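Local coordinates for protein alanine racemase (Corynebacterium glutamicum, PDB 2DY3) that carries covalently attached pyridoxal-5'-phosphate in a TIM-barrel-type N-terminal domain, as a two-domain member of the alanine racemase family, at residues Leu29-Lys34 with Pro47-His52; Ala63-Leu68 with Gln75-Trp80. One frame throughout, in Å; residues are numbered along the deposited sequence.

Contact 1 (Leu29-Lys34 with Pro47-His52). With PLP (pyridoxal-5'-phosphate), chain F.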
loop_
_atom_site.group_PDB
_atom_site.type_symbol
_atom_site.label_atom_id
_atom_site.label_comp_id
_atom_site.label_asym_id
_atom_site.label_seq_id
_atom_site.Cartn_x
_atom_site.Cartn_y
_atom_site.Cartn_z
ATOM N N LEU B 29 -30.081 0.163 -1.348
ATOM C CA LEU B 29 -28.727 0.071 -1.877
ATOM C C LEU B 29 -27.671 0.482 -0.858
ATOM O O LEU B 29 -27.540 1.659 -0.548
ATOM C CB LEU B 29 -28.586 0.973 -3.108
ATOM C CG LEU B 29 -27.750 0.566 -4.328
ATOM C CD1 LEU B 29 -27.265 1.837 -5.006
ATOM C CD2 LEU B 29 -26.572 -0.307 -3.947
ATOM N N MET B 30 -26.926 -0.489 -0.334
ATOM C CA MET B 30 -25.848 -0.195 0.610
ATOM C C MET B 30 -24.556 -0.203 -0.188
ATOM O O MET B 30 -24.209 -1.209 -0.799
ATOM C CB MET B 30 -25.750 -1.255 1.710
ATOM C CG MET B 30 -24.581 -1.008 2.672
ATOM S SD MET B 30 -24.431 -2.241 3.992
ATOM C CE MET B 30 -25.428 -1.432 5.277
ATOM N N ALA B 31 -23.849 0.916 -0.185
ATOM C CA ALA B 31 -22.594 1.012 -0.921
ATOM C C ALA B 31 -21.416 0.614 -0.038
ATOM O O ALA B 31 -21.161 1.241 0.991
ATOM C CB ALA B 31 -22.399 2.439 -1.438
ATOM N N VAL B 32 -20.693 -0.426 -0.436
ATOM C CA VAL B 32 -19.547 -0.855 0.357
ATOM C C VAL B 32 -18.331 -0.022 -0.021
ATOM O O VAL B 32 -17.785 -0.161 -1.114
ATOM C CB VAL B 32 -19.243 -2.358 0.150
ATOM C CG1 VAL B 32 -17.996 -2.753 0.937
ATOM C CG2 VAL B 32 -20.430 -3.186 0.607
ATOM N N VAL B 33 -17.907 0.846 0.892
ATOM C CA VAL B 33 -16.766 1.711 0.634
ATOM C C VAL B 33 -15.612 1.556 1.608
ATOM O O VAL B 33 -14.904 2.519 1.903
ATOM C CB VAL B 33 -17.194 3.196 0.585
ATOM C CG1 VAL B 33 -18.214 3.389 -0.515
ATOM C CG2 VAL B 33 -17.763 3.635 1.932
ATOM N N LYS B 34 -15.419 0.333 2.094
ATOM C CA LYS B 34 -14.321 0.029 3.010
ATOM C C LYS B 34 -12.985 0.223 2.265
ATOM O O LYS B 34 -12.962 0.432 1.045
ATOM C CB LYS B 34 -14.439 -1.426 3.488
ATOM C CG LYS B 34 -14.193 -2.445 2.375
ATOM C CD LYS B 34 -14.866 -3.801 2.621
ATOM C CE LYS B 34 -14.297 -4.793 1.625
ATOM N NZ LYS B 34 -14.937 -6.123 1.391
ATOM N N PRO B 47 -19.521 10.791 -0.834
ATOM C CA PRO B 47 -20.522 11.844 -1.037
ATOM C C PRO B 47 -21.179 11.758 -2.414
ATOM O O PRO B 47 -22.370 12.026 -2.572
ATOM C CB PRO B 47 -19.716 13.125 -0.849
ATOM C CG PRO B 47 -18.669 12.725 0.119
ATOM C CD PRO B 47 -18.236 11.371 -0.408
ATOM N N VAL B 48 -20.404 11.374 -3.418
ATOM C CA VAL B 48 -20.957 11.258 -4.755
ATOM C C VAL B 48 -21.945 10.103 -4.790
ATOM O O VAL B 48 -23.041 10.217 -5.347
ATOM C CB VAL B 48 -19.850 11.026 -5.795
ATOM C CG1 VAL B 48 -20.467 10.646 -7.128
ATOM C CG2 VAL B 48 -19.005 12.294 -5.939
ATOM N N ILE B 49 -21.563 8.988 -4.176
ATOM C CA ILE B 49 -22.436 7.832 -4.143
ATOM C C ILE B 49 -23.709 8.161 -3.377
ATOM O O ILE B 49 -24.799 7.692 -3.722
ATOM C CB ILE B 49 -21.739 6.632 -3.480
ATOM C CG1 ILE B 49 -20.626 6.121 -4.394
ATOM C CG2 ILE B 49 -22.747 5.540 -3.185
ATOM C CD1 ILE B 49 -19.889 4.925 -3.861
ATOM N N ALA B 50 -23.567 8.977 -2.336
ATOM C CA ALA B 50 -24.714 9.358 -1.521
ATOM C C ALA B 50 -25.673 10.226 -2.325
ATOM O O ALA B 50 -26.891 10.050 -2.269
ATOM C CB ALA B 50 -24.245 10.113 -0.278
ATOM N N ALA B 51 -25.107 11.161 -3.078
ATOM C CA ALA B 51 -25.889 12.086 -3.888
ATOM C C ALA B 51 -26.587 11.415 -5.063
ATOM O O ALA B 51 -27.365 12.056 -5.766
ATOM C CB ALA B 51 -24.993 13.219 -4.385
ATOM N N HIS B 52 -26.322 10.129 -5.286
ATOM C CA HIS B 52 -26.979 9.451 -6.395
ATOM C C HIS B 52 -27.837 8.243 -6.067
ATOM O O HIS B 52 -28.061 7.386 -6.922
ATOM C CB HIS B 52 -25.965 9.097 -7.489
ATOM C CG HIS B 52 -25.478 10.292 -8.244
ATOM N ND1 HIS B 52 -24.411 11.056 -7.821
ATOM C CD2 HIS B 52 -25.983 10.922 -9.332
ATOM C CE1 HIS B 52 -24.282 12.106 -8.614
ATOM N NE2 HIS B 52 -25.223 12.048 -9.537
HETATM N N1 PLP F . -20.033 -7.251 2.131
HETATM C C2 PLP F . -18.973 -7.530 2.998
HETATM C C2A PLP F . -19.267 -8.115 4.369
HETATM C C3 PLP F . -17.651 -7.267 2.567
HETATM O O3 PLP F . -16.588 -7.543 3.403
HETATM C C4 PLP F . -17.426 -6.717 1.267
HETATM C C4A PLP F . -15.999 -6.442 0.726
HETATM C C5 PLP F . -18.554 -6.463 0.410
HETATM C C6 PLP F . -19.835 -6.730 0.862
HETATM C C5A PLP F . -18.409 -5.915 -0.977
HETATM O O4P PLP F . -18.168 -6.958 -1.913
HETATM P P PLP F . -17.952 -6.776 -3.510
HETATM O O1P PLP F . -16.877 -5.817 -3.733
HETATM O O2P PLP F . -17.603 -8.137 -3.918
HETATM O O3P PLP F . -19.269 -6.291 -3.980
#
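Ala31, near the C-terminal end of strand 28-32, turns its methyl toward the helix segment 47-52, and CB rests against CG2 of Ile49 at 3.6 Å. Val32 faces the other way, toward the cofactor: its CG2 packs 3.6 Å from PLP C6, while CG1 lies beside the C5A carbon that bears the phosphate arm. Val33 again points to the helix; its CG1 lies 4.0 Å from Ile49 CD1, the two side chains sliding past each other in opposite directions. With CG1 anti to the carbonyl carbon (chi1 -70°) and CD1 fully extended, Ile49 spans these alternate residues, CG2 on the strand residue and CD1 on the one just beyond. Lys34 follows where the strand has ended, its chain extended beyond CG, and NZ is bonded to PLP C4A at 1.3 Å, as expected for an internal aldimine. His52 ND1 donates in its ring plane to Val48 O (2.9 Å), which holds the imidazole against the backbone of Val48. A barrel strand packed outward on its helix, with the cofactor at the C-terminal end of the strands, fits the TIM-barrel fold of fold-type III PLP proteins, to which alanine racemases belong.

Contact 2 (Ala63-Leu68 with Gln75-Trp80). With PLP (pyridoxal-5'-phosphate), chain F.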
loop_
_atom_site.group_PDB
_atom_site.type_symbol
_atom_site.label_atom_id
_atom_site.label_comp_id
_atom_site.label_asym_id
_atom_site.label_seq_id
_atom_site.Cartn_x
_atom_site.Cartn_y
_atom_site.Cartn_z
ATOM N N ALA B 63 -13.203 2.751 12.686
ATOM C CA ALA B 63 -12.558 3.955 12.193
ATOM C C ALA B 63 -13.085 4.380 10.825
ATOM O O ALA B 63 -13.248 5.570 10.574
ATOM C CB ALA B 63 -11.035 3.759 12.154
ATOM N N GLU B 64 -13.351 3.419 9.941
ATOM C CA GLU B 64 -13.878 3.756 8.613
ATOM C C GLU B 64 -15.301 4.278 8.742
ATOM O O GLU B 64 -15.685 5.241 8.081
ATOM C CB GLU B 64 -13.877 2.537 7.689
ATOM C CG GLU B 64 -12.488 1.998 7.367
ATOM C CD GLU B 64 -12.544 0.749 6.513
ATOM O OE1 GLU B 64 -13.421 -0.096 6.769
ATOM O OE2 GLU B 64 -11.709 0.607 5.591
ATOM N N ALA B 65 -16.089 3.634 9.592
ATOM C CA ALA B 65 -17.465 4.067 9.796
ATOM C C ALA B 65 -17.474 5.490 10.358
ATOM O O ALA B 65 -18.247 6.336 9.912
ATOM C CB ALA B 65 -18.181 3.117 10.747
ATOM N N MET B 66 -16.606 5.753 11.328
ATOM C CA MET B 66 -16.530 7.082 11.929
ATOM C C MET B 66 -16.057 8.126 10.917
ATOM O O MET B 66 -16.480 9.286 10.973
ATOM C CB MET B 66 -15.627 7.055 13.177
ATOM C CG MET B 66 -16.326 6.449 14.408
ATOM S SD MET B 66 -15.338 6.307 15.930
ATOM C CE MET B 66 -15.508 8.000 16.603
ATOM N N GLN B 67 -15.203 7.714 9.981
ATOM C CA GLN B 67 -14.704 8.624 8.948
ATOM C C GLN B 67 -15.863 9.027 8.025
ATOM O O GLN B 67 -15.921 10.159 7.536
ATOM C CB GLN B 67 -13.582 7.955 8.134
ATOM C CG GLN B 67 -13.063 8.799 6.960
ATOM C CD GLN B 67 -11.928 8.133 6.191
ATOM O OE1 GLN B 67 -11.925 6.916 6.000
ATOM N NE2 GLN B 67 -10.967 8.932 5.733
ATOM N N LEU B 68 -16.791 8.101 7.792
ATOM C CA LEU B 68 -17.943 8.397 6.949
ATOM C C LEU B 68 -18.800 9.486 7.592
ATOM O O LEU B 68 -19.261 10.408 6.918
ATOM C CB LEU B 68 -18.783 7.137 6.719
ATOM C CG LEU B 68 -18.121 6.110 5.796
ATOM C CD1 LEU B 68 -19.050 4.929 5.576
ATOM C CD2 LEU B 68 -17.783 6.780 4.472
ATOM N N GLN B 75 -26.418 8.859 5.822
ATOM C CA GLN B 75 -27.132 7.611 5.576
ATOM C C GLN B 75 -26.764 6.549 6.617
ATOM O O GLN B 75 -25.793 6.691 7.364
ATOM C CB GLN B 75 -26.796 7.050 4.185
ATOM C CG GLN B 75 -27.419 7.766 2.990
ATOM C CD GLN B 75 -26.925 9.189 2.825
ATOM O OE1 GLN B 75 -25.768 9.497 3.115
ATOM N NE2 GLN B 75 -27.797 10.064 2.340
ATOM N N GLU B 76 -27.556 5.484 6.645
ATOM C CA GLU B 76 -27.332 4.349 7.527
ATOM C C GLU B 76 -25.916 3.822 7.231
ATOM O O GLU B 76 -25.527 3.707 6.067
ATOM C CB GLU B 76 -28.373 3.279 7.204
ATOM C CG GLU B 76 -28.301 2.008 8.010
ATOM C CD GLU B 76 -29.347 1.003 7.560
ATOM O OE1 GLU B 76 -30.519 1.406 7.397
ATOM O OE2 GLU B 76 -29.006 -0.188 7.375
ATOM N N VAL B 77 -25.151 3.519 8.276
ATOM C CA VAL B 77 -23.790 3.008 8.117
ATOM C C VAL B 77 -23.589 1.722 8.924
ATOM O O VAL B 77 -23.906 1.674 10.109
ATOM C CB VAL B 77 -22.733 4.051 8.573
ATOM C CG1 VAL B 77 -21.326 3.424 8.546
ATOM C CG2 VAL B 77 -22.768 5.274 7.653
ATOM N N LEU B 78 -23.063 0.685 8.274
ATOM C CA LEU B 78 -22.815 -0.604 8.926
ATOM C C LEU B 78 -21.320 -0.924 8.980
ATOM O O LEU B 78 -20.597 -0.752 8.003
ATOM C CB LEU B 78 -23.548 -1.725 8.187
ATOM C CG LEU B 78 -23.354 -3.158 8.705
ATOM C CD1 LEU B 78 -23.832 -3.301 10.150
ATOM C CD2 LEU B 78 -24.123 -4.105 7.804
ATOM N N CYS B 79 -20.874 -1.399 10.137
ATOM C CA CYS B 79 -19.476 -1.750 10.376
ATOM C C CYS B 79 -19.435 -3.218 10.837
ATOM O O CYS B 79 -20.185 -3.614 11.726
ATOM C CB CYS B 79 -18.930 -0.774 11.438
ATOM S SG CYS B 79 -17.636 -1.332 12.520
ATOM N N TRP B 80 -18.576 -4.037 10.238
ATOM C CA TRP B 80 -18.549 -5.443 10.639
ATOM C C TRP B 80 -17.251 -6.044 11.180
ATOM O O TRP B 80 -17.201 -7.242 11.458
ATOM C CB TRP B 80 -19.094 -6.321 9.498
ATOM C CG TRP B 80 -18.484 -6.047 8.165
ATOM C CD1 TRP B 80 -17.255 -6.441 7.728
ATOM C CD2 TRP B 80 -19.057 -5.270 7.107
ATOM N NE1 TRP B 80 -17.025 -5.954 6.463
ATOM C CE2 TRP B 80 -18.116 -5.230 6.061
ATOM C CE3 TRP B 80 -20.276 -4.600 6.946
ATOM C CZ2 TRP B 80 -18.352 -4.546 4.872
ATOM C CZ3 TRP B 80 -20.508 -3.920 5.764
ATOM C CH2 TRP B 80 -19.552 -3.897 4.742
HETATM N N1 PLP F . -20.033 -7.251 2.131
HETATM C C2 PLP F . -18.973 -7.530 2.998
HETATM C C2A PLP F . -19.267 -8.115 4.369
HETATM C C3 PLP F . -17.651 -7.267 2.567
HETATM O O3 PLP F . -16.588 -7.543 3.403
HETATM C C4 PLP F . -17.426 -6.717 1.267
HETATM C C4A PLP F . -15.999 -6.442 0.726
HETATM C C5 PLP F . -18.554 -6.463 0.410
HETATM C C6 PLP F . -19.835 -6.730 0.862
HETATM C C5A PLP F . -18.409 -5.915 -0.977
HETATM O O4P PLP F . -18.168 -6.958 -1.913
HETATM P P PLP F . -17.952 -6.776 -3.510
HETATM O O1P PLP F . -16.877 -5.817 -3.733
HETATM O O2P PLP F . -17.603 -8.137 -3.918
HETATM O O3P PLP F . -19.269 -6.291 -3.980
#
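Ala65 of the helix is a small bump set against two strand residues: its CB touches Val77 CG1 at 3.9 Å and Cys79 CB at 4.0 Å, filling the dip between these two side chains on the same face of the strand. Val77 returns the fit from the strand. Its CG1, carried anti to the backbone N (chi1 174°), enters the hollow between Ala65 and Leu68, one helical turn apart, and reaches Leu68 CD1 at 4.0 Å. The leucine and the valine meet at a slant, by one methyl each, whereas Cys79 offers CB rather than its sulfur to the helix. The small side chain of Ala65 is consistent with the close approach of its CA to that of Cys79, 6.2 Å. Helix and strand run nearly antiparallel, at 166°. The contact is apolar and buried throughout.

Leu78 and Trp80 serve the other side of the strand. The edge of the indole meets Leu78 CG, and one face carries the C2A methyl of PLP, 3.5 Å above the plane and displaced toward the rim. CZ2 of Trp80 lies over the C2-C3 edge of the pyridine face, 3.6 Å from PLP C3.

Glu64, turned aside from the strand, takes bonds at OE1 from the backbone N of Ala60 and Thr61, and at OE2 from Ala35 N together with a salt bridge to Arg355 of the second subunit.

Helix 62-70 and strand 76-81 are the last two elements of a beta-alpha-beta unit opened by strand 56-59. Val59 of that first strand packs on Ala65 and Leu68, helix 42-50 adds Val42 and Ala46 to Leu68, and Ile96, just before strand 97-100, meets Ala65 and Met66.

In the fold
Contacts 1 and 2 are consecutive along the chain, their centres about 11 Å apart, and both join a helix to the one parallel sheet, where strand 56-59 separates strands 28-32 and 76-81. They meet on both sides of that intervening strand: Met30 CE packs on Leu78 CB at 3.5 Å on the side facing away from the helices, and Val33 CG2 lies 4.0 Å from Leu68 CD2 on the helix side. Each also sends residues to PLP. Contact 1 supplies the covalent lysine and a valine, contact 2 a tryptophan, while Tyr38, Ser199, Gly216, Leu217 and Tyr346 add hydrogen bonds. Near the cofactor lysine the segments also pack directly, Lys34 C lying 3.6 Å from Glu64 OE2.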